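PDB 4GYV: FERM, ARHGEF and pleckstrin domain-containing protein 2 from Mus musculus, which acts as a guanine nucleotide exchange factor that activates RAC1, with roles in semaphorin signalling, actin remodelling and osteoclast differentiation, and is represented here by its DH domain. Local coordinates for residues Ala8-Lys13 and Leu73-Glu77; Tyr22-Glu27 and Val58-Arg63; Met99-Lys103 and Ala187-Val191; Tyr108-His112 and Pro153-Leu157. One frame throughout, in Å; residues are numbered along the deposited sequence.

Contact 1. Residues Ala8-Lys13 and Leu73-Glu77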
loop_
_atom_site.group_PDB
_atom_site.type_symbol
_atom_site.label_atom_id
_atom_site.label_comp_id
_atom_site.label_asym_id
_atom_site.label_seq_id
_atom_site.Cartn_x
_atom_site.Cartn_y
_atom_site.Cartn_z
ATOM N N ALA A 8 0.326 -13.359 -22.939
ATOM C CA ALA A 8 -0.344 -14.064 -21.860
ATOM C C ALA A 8 0.173 -13.554 -20.526
ATOM O O ALA A 8 -0.616 -13.323 -19.615
ATOM C CB ALA A 8 -0.181 -15.563 -21.985
ATOM N N TYR A 9 1.487 -13.343 -20.408
ATOM C CA TYR A 9 2.028 -12.808 -19.158
ATOM C C TYR A 9 1.401 -11.446 -18.834
ATOM O O TYR A 9 0.954 -11.224 -17.712
ATOM C CB TYR A 9 3.568 -12.751 -19.123
ATOM C CG TYR A 9 4.063 -11.965 -17.927
ATOM C CD1 TYR A 9 4.002 -12.497 -16.658
ATOM C CD2 TYR A 9 4.520 -10.661 -18.061
ATOM C CE1 TYR A 9 4.403 -11.758 -15.551
ATOM C CE2 TYR A 9 4.923 -9.926 -16.967
ATOM C CZ TYR A 9 4.864 -10.472 -15.710
ATOM O OH TYR A 9 5.259 -9.727 -14.607
ATOM N N PHE A 10 1.336 -10.549 -19.817
ATOM C CA PHE A 10 0.732 -9.234 -19.588
ATOM C C PHE A 10 -0.721 -9.295 -19.123
ATOM O O PHE A 10 -1.104 -8.597 -18.205
ATOM C CB PHE A 10 0.865 -8.335 -20.801
ATOM C CG PHE A 10 2.287 -7.956 -21.124
ATOM C CD1 PHE A 10 3.077 -7.308 -20.190
ATOM C CD2 PHE A 10 2.831 -8.220 -22.379
ATOM C CE1 PHE A 10 4.392 -6.949 -20.489
ATOM C CE2 PHE A 10 4.139 -7.857 -22.684
ATOM C CZ PHE A 10 4.924 -7.232 -21.735
ATOM N N ILE A 11 -1.533 -10.144 -19.731
ATOM C CA ILE A 11 -2.920 -10.251 -19.297
ATOM C C ILE A 11 -2.973 -10.737 -17.862
ATOM O O ILE A 11 -3.695 -10.180 -17.044
ATOM C CB ILE A 11 -3.730 -11.182 -20.198
ATOM C CG1 ILE A 11 -3.802 -10.617 -21.596
ATOM C CG2 ILE A 11 -5.134 -11.377 -19.659
ATOM C CD1 ILE A 11 -4.198 -11.663 -22.601
ATOM N N ALA A 12 -2.181 -11.750 -17.547
ATOM C CA ALA A 12 -2.090 -12.246 -16.176
ATOM C C ALA A 12 -1.756 -11.114 -15.224
ATOM O O ALA A 12 -2.409 -10.935 -14.200
ATOM C CB ALA A 12 -1.045 -13.340 -16.063
ATOM N N LYS A 13 -0.753 -10.327 -15.580
ATOM C CA LYS A 13 -0.337 -9.249 -14.708
ATOM C C LYS A 13 -1.428 -8.173 -14.605
ATOM O O LYS A 13 -1.653 -7.612 -13.527
ATOM C CB LYS A 13 0.994 -8.675 -15.165
ATOM C CG LYS A 13 1.625 -7.826 -14.091
ATOM C CD LYS A 13 2.712 -8.517 -13.266
ATOM C CE LYS A 13 2.905 -7.762 -11.928
ATOM N NZ LYS A 13 4.312 -7.297 -11.672
ATOM N N LEU A 73 1.636 -15.657 -10.178
ATOM C CA LEU A 73 2.389 -14.640 -10.889
ATOM C C LEU A 73 3.801 -14.539 -10.383
ATOM O O LEU A 73 4.718 -14.242 -11.135
ATOM C CB LEU A 73 1.704 -13.280 -10.791
ATOM C CG LEU A 73 0.821 -12.896 -11.979
ATOM C CD1 LEU A 73 1.703 -12.729 -13.189
ATOM C CD2 LEU A 73 -0.281 -13.937 -12.263
ATOM N N ALA A 74 4.004 -14.797 -9.104
ATOM C CA ALA A 74 5.365 -14.699 -8.587
ATOM C C ALA A 74 6.185 -15.906 -9.042
ATOM O O ALA A 74 7.393 -15.812 -9.244
ATOM C CB ALA A 74 5.350 -14.564 -7.089
ATOM N N LEU A 75 5.519 -17.043 -9.209
ATOM C CA LEU A 75 6.182 -18.225 -9.716
ATOM C C LEU A 75 6.534 -18.043 -11.188
ATOM O O LEU A 75 7.577 -18.506 -11.667
ATOM C CB LEU A 75 5.286 -19.443 -9.537
ATOM C CG LEU A 75 5.253 -20.032 -8.134
ATOM C CD1 LEU A 75 4.408 -21.253 -8.135
ATOM C CD2 LEU A 75 6.621 -20.360 -7.701
ATOM N N TRP A 76 5.642 -17.359 -11.891
ATOM C CA TRP A 76 5.787 -17.064 -13.305
ATOM C C TRP A 76 6.951 -16.092 -13.501
ATOM O O TRP A 76 7.823 -16.325 -14.337
ATOM C CB TRP A 76 4.471 -16.477 -13.817
ATOM C CG TRP A 76 4.336 -16.397 -15.293
ATOM C CD1 TRP A 76 5.334 -16.251 -16.204
ATOM C CD2 TRP A 76 3.114 -16.436 -16.038
ATOM N NE1 TRP A 76 4.812 -16.199 -17.476
ATOM C CE2 TRP A 76 3.452 -16.314 -17.403
ATOM C CE3 TRP A 76 1.766 -16.570 -15.684
ATOM C CZ2 TRP A 76 2.496 -16.326 -18.418
ATOM C CZ3 TRP A 76 0.813 -16.588 -16.691
ATOM C CH2 TRP A 76 1.185 -16.458 -18.045
ATOM N N GLU A 77 6.959 -15.035 -12.693
ATOM C CA GLU A 77 7.955 -13.963 -12.740
ATOM C C GLU A 77 9.330 -14.417 -12.227
ATOM O O GLU A 77 10.352 -13.848 -12.605
ATOM C CB GLU A 77 7.479 -12.751 -11.913
ATOM C CG GLU A 77 6.266 -11.997 -12.462
ATOM C CD GLU A 77 5.746 -10.908 -11.513
ATOM O OE1 GLU A 77 4.546 -10.587 -11.577
ATOM O OE2 GLU A 77 6.526 -10.358 -10.703
#
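Tyr9 and Trp76 both carry CG on the side opposite the backbone N, with chi1 at 170° and -167°, and these torsions send both rings into the groove between their helices. They meet edge-to-face: Tyr9 CD1 rides over the indole, nearer its rim than its middle, with the centroids of the Tyr9 ring and the five-membered ring of Trp76 5.1 Å apart and the planes at 65°. The benzo part continues onto the helix surface, where Trp76 CZ2 lies 3.6 Å from Tyr9 CA and Trp76 CZ3 3.8 Å from Ala12 CB. Leu73 fills the next turn, its CD1 against Tyr9 CE1 (3.7 Å) and its CD2 against Ala12 CB (3.9 Å). An alanine at Trp76 is likely to leave the Tyr9 edge without its aromatic face and to open a gap beside Ala12. Segments 8-13 and 73-77, on helices 7-39 and 56-77 of the DH-domain bundle, run roughly antiparallel, their axes 11.2 Å apart at closest approach. Glu77 crosses the hydroxyl end of Tyr9 at about a right angle, its carboxylate plane nearly perpendicular to the ring, and Lys13 NZ reaches Glu77 OE1 at 3.3 Å in a salt bridge whose hydrogen bond is weak. Aromatic and apolar overlap thus carries most of the contact, and the charge pair probably adds only a modest electrostatic contribution.

Contact 2. Residues Tyr22-Glu27 and Val58-Arg63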
loop_
_atom_site.group_PDB
_atom_site.type_symbol
_atom_site.label_atom_id
_atom_site.label_comp_id
_atom_site.label_asym_id
_atom_site.label_seq_id
_atom_site.Cartn_x
_atom_site.Cartn_y
_atom_site.Cartn_z
ATOM N N TYR A 22 -9.274 -3.385 -6.991
ATOM C CA TYR A 22 -10.715 -3.524 -6.857
ATOM C C TYR A 22 -11.006 -3.911 -5.423
ATOM O O TYR A 22 -12.002 -3.472 -4.843
ATOM C CB TYR A 22 -11.258 -4.538 -7.870
ATOM C CG TYR A 22 -12.572 -5.185 -7.531
ATOM C CD1 TYR A 22 -13.760 -4.503 -7.673
ATOM C CD2 TYR A 22 -12.623 -6.497 -7.093
ATOM C CE1 TYR A 22 -14.969 -5.107 -7.362
ATOM C CE2 TYR A 22 -13.817 -7.108 -6.780
ATOM C CZ TYR A 22 -14.983 -6.409 -6.914
ATOM O OH TYR A 22 -16.174 -7.019 -6.618
ATOM N N LEU A 23 -10.098 -4.690 -4.840
ATOM C CA LEU A 23 -10.210 -5.105 -3.445
ATOM C C LEU A 23 -10.127 -3.932 -2.479
ATOM O O LEU A 23 -10.990 -3.777 -1.611
ATOM C CB LEU A 23 -9.191 -6.195 -3.119
ATOM C CG LEU A 23 -9.767 -7.550 -3.533
ATOM C CD1 LEU A 23 -8.708 -8.576 -3.696
ATOM C CD2 LEU A 23 -10.808 -8.036 -2.548
ATOM N N LYS A 24 -9.104 -3.097 -2.640
ATOM C CA LYS A 24 -8.995 -1.867 -1.880
ATOM C C LYS A 24 -10.277 -1.007 -2.035
ATOM O O LYS A 24 -10.677 -0.315 -1.104
ATOM C CB LYS A 24 -7.758 -1.088 -2.325
ATOM C CG LYS A 24 -6.428 -1.590 -1.770
ATOM C CD LYS A 24 -5.765 -0.533 -0.851
ATOM C CE LYS A 24 -4.743 -1.150 0.131
ATOM N NZ LYS A 24 -3.488 -1.646 -0.532
ATOM N N ASP A 25 -10.918 -1.059 -3.203
ATOM C CA ASP A 25 -12.150 -0.306 -3.437
ATOM C C ASP A 25 -13.298 -0.887 -2.612
ATOM O O ASP A 25 -14.039 -0.144 -1.968
ATOM C CB ASP A 25 -12.507 -0.244 -4.933
ATOM C CG ASP A 25 -11.641 0.751 -5.706
ATOM O OD1 ASP A 25 -11.054 1.650 -5.054
ATOM O OD2 ASP A 25 -11.554 0.642 -6.961
ATOM N N LEU A 26 -13.430 -2.208 -2.606
ATOM C CA LEU A 26 -14.377 -2.850 -1.715
ATOM C C LEU A 26 -14.140 -2.479 -0.245
ATOM O O LEU A 26 -15.089 -2.331 0.527
ATOM C CB LEU A 26 -14.309 -4.364 -1.857
ATOM C CG LEU A 26 -14.788 -4.943 -3.180
ATOM C CD1 LEU A 26 -14.898 -6.465 -3.047
ATOM C CD2 LEU A 26 -16.116 -4.289 -3.641
ATOM N N GLU A 27 -12.880 -2.332 0.154
ATOM C CA GLU A 27 -12.615 -1.987 1.555
ATOM C C GLU A 27 -13.195 -0.621 1.973
ATOM O O GLU A 27 -13.459 -0.404 3.149
ATOM C CB GLU A 27 -11.130 -2.132 1.907
ATOM C CG GLU A 27 -10.646 -3.554 1.702
ATOM C CD GLU A 27 -9.216 -3.819 2.145
ATOM O OE1 GLU A 27 -8.397 -2.877 2.322
ATOM O OE2 GLU A 27 -8.925 -5.020 2.303
ATOM N N VAL A 58 -18.810 -11.549 -1.387
ATOM C CA VAL A 58 -18.130 -11.155 -2.607
ATOM C C VAL A 58 -16.670 -10.831 -2.315
ATOM O O VAL A 58 -15.767 -11.280 -3.032
ATOM C CB VAL A 58 -18.807 -9.926 -3.261
ATOM C CG1 VAL A 58 -17.854 -9.212 -4.229
ATOM C CG2 VAL A 58 -20.076 -10.331 -3.958
ATOM N N TYR A 59 -16.433 -10.062 -1.257
ATOM C CA TYR A 59 -15.062 -9.766 -0.856
ATOM C C TYR A 59 -14.261 -11.039 -0.530
ATOM O O TYR A 59 -13.110 -11.179 -0.946
ATOM C CB TYR A 59 -15.052 -8.803 0.316
ATOM C CG TYR A 59 -13.690 -8.407 0.804
ATOM C CD1 TYR A 59 -13.027 -9.161 1.764
ATOM C CD2 TYR A 59 -13.077 -7.256 0.334
ATOM C CE1 TYR A 59 -11.777 -8.795 2.224
ATOM C CE2 TYR A 59 -11.826 -6.869 0.804
ATOM C CZ TYR A 59 -11.182 -7.644 1.745
ATOM O OH TYR A 59 -9.940 -7.264 2.197
ATOM N N GLU A 60 -14.861 -11.976 0.196
ATOM C CA GLU A 60 -14.157 -13.219 0.489
ATOM C C GLU A 60 -13.737 -13.933 -0.788
ATOM O O GLU A 60 -12.628 -14.446 -0.880
ATOM C CB GLU A 60 -14.992 -14.151 1.357
ATOM C CG GLU A 60 -15.083 -13.685 2.772
ATOM C CD GLU A 60 -15.974 -14.566 3.615
ATOM O OE1 GLU A 60 -16.186 -15.751 3.206
ATOM O OE2 GLU A 60 -16.448 -14.054 4.674
ATOM N N PHE A 61 -14.630 -13.957 -1.768
ATOM C CA PHE A 61 -14.331 -14.604 -3.019
ATOM C C PHE A 61 -13.091 -14.011 -3.689
ATOM O O PHE A 61 -12.147 -14.740 -4.046
ATOM C CB PHE A 61 -15.499 -14.527 -3.985
ATOM C CG PHE A 61 -15.104 -14.856 -5.371
ATOM C CD1 PHE A 61 -15.008 -16.182 -5.765
ATOM C CD2 PHE A 61 -14.748 -13.848 -6.264
ATOM C CE1 PHE A 61 -14.601 -16.509 -7.034
ATOM C CE2 PHE A 61 -14.334 -14.163 -7.537
ATOM C CZ PHE A 61 -14.259 -15.502 -7.928
ATOM N N HIS A 62 -13.110 -12.696 -3.875
ATOM C CA HIS A 62 -11.998 -12.024 -4.515
ATOM C C HIS A 62 -10.699 -12.171 -3.735
ATOM O O HIS A 62 -9.620 -12.216 -4.297
ATOM C CB HIS A 62 -12.335 -10.565 -4.762
ATOM C CG HIS A 62 -13.419 -10.378 -5.779
ATOM N ND1 HIS A 62 -13.202 -10.518 -7.130
ATOM C CD2 HIS A 62 -14.736 -10.100 -5.639
ATOM C CE1 HIS A 62 -14.334 -10.322 -7.780
ATOM N NE2 HIS A 62 -15.281 -10.062 -6.898
ATOM N N ARG A 63 -10.800 -12.281 -2.431
ATOM C CA ARG A 63 -9.604 -12.452 -1.656
ATOM C C ARG A 63 -8.944 -13.788 -1.874
ATOM O O ARG A 63 -7.722 -13.882 -1.883
ATOM C CB ARG A 63 -9.903 -12.231 -0.194
ATOM C CG ARG A 63 -9.617 -10.821 0.153
ATOM C CD ARG A 63 -8.139 -10.623 0.302
ATOM N NE ARG A 63 -8.011 -9.681 1.386
ATOM C CZ ARG A 63 -7.401 -9.909 2.535
ATOM N NH1 ARG A 63 -6.763 -11.040 2.770
ATOM N NH2 ARG A 63 -7.416 -8.963 3.452
#
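Tyr59 OH donates to Glu27 OE2 across the helix pair at 2.5 Å, a length that should not be over-read at 2.90 Å resolution. Glu27, its chain extended beyond CG, brings the carboxylate to the hydroxyl. The same hydroxyl oxygen accepts from Arg63, which grips it side-on: Arg63 NE is 3.2 Å and Arg63 NH2 3.3 Å from Tyr59 OH, with the oxygen tilted 18° from the guanidinium plane. Three polar atoms, from Glu27 and Arg63, thus surround one oxygen, and the tyrosine ring is pinned at its far end. Glu27 OE2 also accepts from the backbone N of Val216 of the third subunit, while Arg63 NH2 forms a salt bridge with Asp214 of that subunit, so the C-terminal end of a neighbour completes the network. Helices 7-39 and 56-77 are long members of the DH-domain helical bundle, and here their short segments are inclined at 154°, close to antiparallel. On the other flank, Tyr22 turns its edge to the face of His62, with centroids 4.5 Å apart and planes at 74°; Tyr22 CE2 stands over the centre of the imidazole. In that ring, ND1 is hydrogen-bonded to Glu19 and to Tyr160. Between the two polar ends, Leu23 CD2 contacts Tyr59 CE2 at 3.7 Å and His62 CB at 3.7 Å, and Leu26 CB approaches the edge of the Tyr59 ring, 3.8 Å from Tyr59 CD2.

Contact 3. Residues Met99-Lys103 and Ala187-Val191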
loop_
_atom_site.group_PDB
_atom_site.type_symbol
_atom_site.label_atom_id
_atom_site.label_comp_id
_atom_site.label_asym_id
_atom_site.label_seq_id
_atom_site.Cartn_x
_atom_site.Cartn_y
_atom_site.Cartn_z
HETATM N N MSE A 99 -13.629 -19.022 -11.800
HETATM C CA MSE A 99 -14.847 -18.695 -12.535
HETATM C C MSE A 99 -15.958 -19.680 -12.195
HETATM O O MSE A 99 -17.106 -19.292 -12.035
HETATM C CB MSE A 99 -14.622 -18.594 -14.037
HETATM C CG MSE A 99 -13.711 -17.440 -14.468
HETATM SE SE MSE A 99 -13.988 -15.661 -13.640
HETATM C CE MSE A 99 -12.599 -15.693 -12.332
ATOM N N ARG A 100 -15.614 -20.953 -12.048
ATOM C CA ARG A 100 -16.582 -21.942 -11.587
ATOM C C ARG A 100 -17.111 -21.596 -10.189
ATOM O O ARG A 100 -18.293 -21.743 -9.927
ATOM C CB ARG A 100 -15.980 -23.364 -11.579
ATOM C CG ARG A 100 -16.119 -24.201 -12.872
ATOM C CD ARG A 100 -15.980 -25.720 -12.596
ATOM N NE ARG A 100 -14.693 -26.079 -11.989
ATOM C CZ ARG A 100 -14.472 -26.201 -10.677
ATOM N NH1 ARG A 100 -13.263 -26.520 -10.226
ATOM N NH2 ARG A 100 -15.454 -25.998 -9.808
ATOM N N GLN A 101 -16.226 -21.161 -9.294
ATOM C CA GLN A 101 -16.598 -20.867 -7.912
ATOM C C GLN A 101 -17.581 -19.719 -7.870
ATOM O O GLN A 101 -18.469 -19.664 -7.026
ATOM C CB GLN A 101 -15.375 -20.460 -7.107
ATOM C CG GLN A 101 -14.783 -21.549 -6.277
ATOM C CD GLN A 101 -13.331 -21.268 -5.912
ATOM O OE1 GLN A 101 -12.845 -20.127 -6.042
ATOM N NE2 GLN A 101 -12.617 -22.316 -5.467
ATOM N N LEU A 102 -17.391 -18.790 -8.789
ATOM C CA LEU A 102 -18.139 -17.557 -8.818
ATOM C C LEU A 102 -19.620 -17.854 -8.972
ATOM O O LEU A 102 -20.463 -17.095 -8.505
ATOM C CB LEU A 102 -17.628 -16.727 -9.985
ATOM C CG LEU A 102 -18.034 -15.282 -10.131
ATOM C CD1 LEU A 102 -17.679 -14.553 -8.874
ATOM C CD2 LEU A 102 -17.279 -14.727 -11.321
ATOM N N LYS A 103 -19.936 -18.970 -9.617
ATOM C CA LYS A 103 -21.326 -19.330 -9.842
ATOM C C LYS A 103 -22.101 -19.432 -8.534
ATOM O O LYS A 103 -23.293 -19.143 -8.483
ATOM C CB LYS A 103 -21.429 -20.631 -10.635
ATOM C CG LYS A 103 -20.924 -20.527 -12.061
ATOM C CD LYS A 103 -21.134 -21.839 -12.797
ATOM C CE LYS A 103 -20.569 -21.793 -14.207
ATOM N NZ LYS A 103 -20.511 -23.147 -14.843
ATOM N N ALA A 187 -17.471 -20.244 -18.322
ATOM C CA ALA A 187 -18.004 -20.076 -16.978
ATOM C C ALA A 187 -18.403 -18.633 -16.652
ATOM O O ALA A 187 -19.518 -18.373 -16.206
ATOM C CB ALA A 187 -16.994 -20.563 -15.975
ATOM N N ILE A 188 -17.471 -17.707 -16.850
ATOM C CA ILE A 188 -17.716 -16.302 -16.587
ATOM C C ILE A 188 -18.799 -15.758 -17.524
ATOM O O ILE A 188 -19.594 -14.901 -17.148
ATOM C CB ILE A 188 -16.421 -15.473 -16.728
ATOM C CG1 ILE A 188 -16.687 -14.013 -16.383
ATOM C CG2 ILE A 188 -15.853 -15.556 -18.145
ATOM C CD1 ILE A 188 -17.350 -13.832 -15.049
ATOM N N THR A 189 -18.843 -16.262 -18.745
ATOM C CA THR A 189 -19.890 -15.845 -19.657
ATOM C C THR A 189 -21.265 -16.281 -19.146
ATOM O O THR A 189 -22.234 -15.508 -19.216
ATOM C CB THR A 189 -19.641 -16.370 -21.062
ATOM O OG1 THR A 189 -18.435 -15.783 -21.564
ATOM C CG2 THR A 189 -20.762 -15.996 -21.952
ATOM N N GLU A 190 -21.342 -17.503 -18.615
ATOM C CA GLU A 190 -22.564 -17.971 -17.967
ATOM C C GLU A 190 -22.984 -17.007 -16.870
ATOM O O GLU A 190 -24.149 -16.649 -16.767
ATOM C CB GLU A 190 -22.396 -19.377 -17.395
ATOM C CG GLU A 190 -22.154 -20.422 -18.459
ATOM C CD GLU A 190 -22.183 -21.840 -17.927
ATOM O OE1 GLU A 190 -22.408 -21.993 -16.705
ATOM O OE2 GLU A 190 -21.986 -22.787 -18.736
ATOM N N VAL A 191 -22.027 -16.578 -16.055
ATOM C CA VAL A 191 -22.327 -15.693 -14.944
ATOM C C VAL A 191 -22.827 -14.337 -15.427
ATOM O O VAL A 191 -23.869 -13.861 -14.984
ATOM C CB VAL A 191 -21.111 -15.498 -14.044
ATOM C CG1 VAL A 191 -21.399 -14.431 -12.995
ATOM C CG2 VAL A 191 -20.763 -16.801 -13.378
#
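Lys103 NZ donates to Glu190 OE1 at 2.9 Å, the one salt bridge between 99-103 and 187-191. The ammonium meets the oxygen from above the carboxylate plane, 48° out of it. Lys103 reaches this position because its chain runs straight beyond CG, passing across the flank of the opposite helix; on the way Lys103 CG touches Val191 CG2 at 4.0 Å. A leucine in place of Lys103 would probably leave the exposed Glu190 carboxylate without its positive mate. Inward from this charged pair the contact is apolar and close. Ala187 CB sits 3.6 Å from Met99 CB, and the small methyl is compatible with a CA separation of only 5.5 Å between Met99 and Ile188. Met99, present as selenomethionine, bends at chi2 (-44°) and lies alongside Ile188, pointing the same way, so that Met99 SE packs on Ile188 CB at 3.9 Å. One turn on, Leu102 CD2 meets Ile188 CD1 at 3.8 Å and, more distantly, Val191 CG1 at 4.5 Å. The evidence therefore separates a buried aliphatic seam from a charged pair at its edge. Within the all-helical DH domain the seam joins the C-terminal part of helix 92-102 to helix 178-194. Helix 152-170 adds Tyr160 and Leu164 against Met99 and Leu157 against Leu102, while helix 56-77 brings Phe65 to Met99 and Phe61 to Leu102.

Contact 4. Residues Tyr108-His112 and Pro153-Leu157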
loop_
_atom_site.group_PDB
_atom_site.type_symbol
_atom_site.label_atom_id
_atom_site.label_comp_id
_atom_site.label_asym_id
_atom_site.label_seq_id
_atom_site.Cartn_x
_atom_site.Cartn_y
_atom_site.Cartn_z
ATOM N N TYR A 108 -25.601 -12.977 -4.719
ATOM C CA TYR A 108 -25.291 -11.745 -4.051
ATOM C C TYR A 108 -25.245 -10.613 -5.056
ATOM O O TYR A 108 -25.827 -9.551 -4.828
ATOM C CB TYR A 108 -23.960 -11.870 -3.323
ATOM C CG TYR A 108 -23.921 -13.018 -2.361
ATOM C CD1 TYR A 108 -24.744 -13.031 -1.265
ATOM C CD2 TYR A 108 -23.042 -14.073 -2.529
ATOM C CE1 TYR A 108 -24.720 -14.068 -0.367
ATOM C CE2 TYR A 108 -23.008 -15.123 -1.626
ATOM C CZ TYR A 108 -23.863 -15.109 -0.549
ATOM O OH TYR A 108 -23.876 -16.114 0.381
ATOM N N PHE A 109 -24.548 -10.840 -6.164
ATOM C CA PHE A 109 -24.413 -9.811 -7.185
ATOM C C PHE A 109 -25.807 -9.405 -7.646
ATOM O O PHE A 109 -26.105 -8.233 -7.847
ATOM C CB PHE A 109 -23.588 -10.327 -8.366
ATOM C CG PHE A 109 -22.136 -10.505 -8.050
ATOM C CD1 PHE A 109 -21.275 -9.420 -8.055
ATOM C CD2 PHE A 109 -21.625 -11.755 -7.752
ATOM C CE1 PHE A 109 -19.923 -9.576 -7.756
ATOM C CE2 PHE A 109 -20.276 -11.914 -7.452
ATOM C CZ PHE A 109 -19.430 -10.819 -7.447
ATOM N N GLN A 110 -26.671 -10.394 -7.768
ATOM C CA GLN A 110 -28.032 -10.181 -8.216
ATOM C C GLN A 110 -28.816 -9.216 -7.325
ATOM O O GLN A 110 -29.781 -8.622 -7.772
ATOM C CB GLN A 110 -28.758 -11.519 -8.276
ATOM C CG GLN A 110 -29.897 -11.539 -9.213
ATOM C CD GLN A 110 -29.502 -12.115 -10.533
ATOM O OE1 GLN A 110 -29.275 -13.322 -10.635
ATOM N NE2 GLN A 110 -29.412 -11.265 -11.566
ATOM N N ARG A 111 -28.413 -9.055 -6.070
ATOM C CA ARG A 111 -29.155 -8.174 -5.165
ATOM C C ARG A 111 -28.606 -6.746 -5.125
ATOM O O ARG A 111 -29.181 -5.877 -4.476
ATOM C CB ARG A 111 -29.290 -8.778 -3.751
ATOM C CG ARG A 111 -30.289 -9.917 -3.688
ATOM C CD ARG A 111 -30.286 -10.640 -2.354
ATOM N NE ARG A 111 -31.170 -11.813 -2.363
ATOM C CZ ARG A 111 -32.508 -11.756 -2.311
ATOM N NH1 ARG A 111 -33.240 -12.876 -2.313
ATOM N NH2 ARG A 111 -33.120 -10.573 -2.254
ATOM N N HIS A 112 -27.523 -6.492 -5.851
ATOM C CA HIS A 112 -26.863 -5.191 -5.769
ATOM C C HIS A 112 -27.698 -4.020 -6.227
ATOM O O HIS A 112 -27.668 -2.978 -5.600
ATOM C CB HIS A 112 -25.514 -5.189 -6.483
ATOM C CG HIS A 112 -24.457 -5.974 -5.767
ATOM N ND1 HIS A 112 -23.163 -6.071 -6.224
ATOM C CD2 HIS A 112 -24.515 -6.713 -4.634
ATOM C CE1 HIS A 112 -22.465 -6.827 -5.394
ATOM N NE2 HIS A 112 -23.260 -7.221 -4.417
ATOM N N PRO A 153 -18.464 -4.298 -8.175
ATOM C CA PRO A 153 -18.500 -5.766 -8.255
ATOM C C PRO A 153 -19.005 -6.324 -9.599
ATOM O O PRO A 153 -18.284 -7.090 -10.241
ATOM C CB PRO A 153 -19.456 -6.144 -7.119
ATOM C CG PRO A 153 -19.257 -5.076 -6.118
ATOM C CD PRO A 153 -19.094 -3.817 -6.928
ATOM N N VAL A 154 -20.208 -5.953 -10.028
ATOM C CA VAL A 154 -20.708 -6.484 -11.292
ATOM C C VAL A 154 -19.844 -6.026 -12.475
ATOM O O VAL A 154 -19.550 -6.788 -13.386
ATOM C CB VAL A 154 -22.200 -6.173 -11.504
ATOM C CG1 VAL A 154 -22.652 -6.647 -12.860
ATOM C CG2 VAL A 154 -23.017 -6.867 -10.445
ATOM N N GLN A 155 -19.401 -4.783 -12.443
ATOM C CA GLN A 155 -18.437 -4.326 -13.424
ATOM C C GLN A 155 -17.166 -5.191 -13.457
ATOM O O GLN A 155 -16.601 -5.404 -14.520
ATOM C CB GLN A 155 -18.102 -2.866 -13.174
ATOM C CG GLN A 155 -17.070 -2.301 -14.114
ATOM C CD GLN A 155 -16.762 -0.839 -13.826
ATOM O OE1 GLN A 155 -16.961 -0.349 -12.708
ATOM N NE2 GLN A 155 -16.275 -0.137 -14.839
ATOM N N ARG A 156 -16.734 -5.709 -12.304
ATOM C CA ARG A 156 -15.531 -6.553 -12.246
ATOM C C ARG A 156 -15.765 -7.840 -13.010
ATOM O O ARG A 156 -14.865 -8.344 -13.679
ATOM C CB ARG A 156 -15.120 -6.865 -10.810
ATOM C CG ARG A 156 -13.831 -7.620 -10.656
ATOM C CD ARG A 156 -12.635 -6.796 -11.097
ATOM N NE ARG A 156 -11.384 -7.561 -11.008
ATOM C CZ ARG A 156 -10.311 -7.357 -11.773
ATOM N NH1 ARG A 156 -10.319 -6.414 -12.699
ATOM N NH2 ARG A 156 -9.230 -8.100 -11.615
ATOM N N LEU A 157 -16.981 -8.370 -12.919
ATOM C CA LEU A 157 -17.286 -9.609 -13.612
ATOM C C LEU A 157 -17.215 -9.421 -15.126
ATOM O O LEU A 157 -16.753 -10.292 -15.843
ATOM C CB LEU A 157 -18.646 -10.149 -13.189
ATOM C CG LEU A 157 -18.761 -10.328 -11.679
ATOM C CD1 LEU A 157 -20.064 -10.988 -11.383
ATOM C CD2 LEU A 157 -17.637 -11.177 -11.140
#
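Phe109 is the main bump of this contact, pushing into a hollow formed by Pro153, Val154 and Leu157 on one side of helix 152-170, a long helix of the DH-domain bundle. These three residues border its ring. Pro153 CB lies at the edge, near the ring plane, 3.5 Å from Phe109 CE1; Val154 CG2 comes in obliquely, 3.9 Å from Phe109 CD1; and Leu157 covers one face. The CG of Phe109 lies opposite the carbonyl carbon (chi1 -71°), which aims the ring at the helix. His112, at the start of the following helix, forms a second and smaller bump. Its imidazole presents an edge to the same proline, with His112 CE1 3.5 Å from Pro153 CB, so that this single methylene is shared by both aromatic edges. The imidazole also has Phe109 CA over one face, and its NE2 is hydrogen-bonded to the backbone O of Asn54, which probably limits rotation of the ring. Around the contact, Val58 and Leu102 also pack on Phe109, while Tyr22 and Leu26 pack on Pro153. The Leu157 contact is a CH-pi interaction of nearly vertical geometry: its CD1 stands 3.7 Å from the Phe109 ring centroid and only 4° off the ring normal.

Contacts 1 and 2 join the same two helices, 7-39 and 56-77, about 21 Å apart between centres. The centre of contact 1 is about 19 Å from the chain centre, yet the contact is buried; that of contact 2 is about 7 Å away. Both pair an edge-to-face aromatic stack with polar ends that meet other subunits, but contact 2 has the richer hydrogen-bond network. Contacts 2, 3 and 4 touch one another, as where His62 packs on Arg156 and Val191 on Leu157. Contact 4, buried with its centre about 8 Å from the chain centre, relies on apolar and CH-pi shape and, like contact 1, meets the second subunit. Contact 3 combines an aliphatic seam with a charged pair at its solvent-facing edge and meets no other chain.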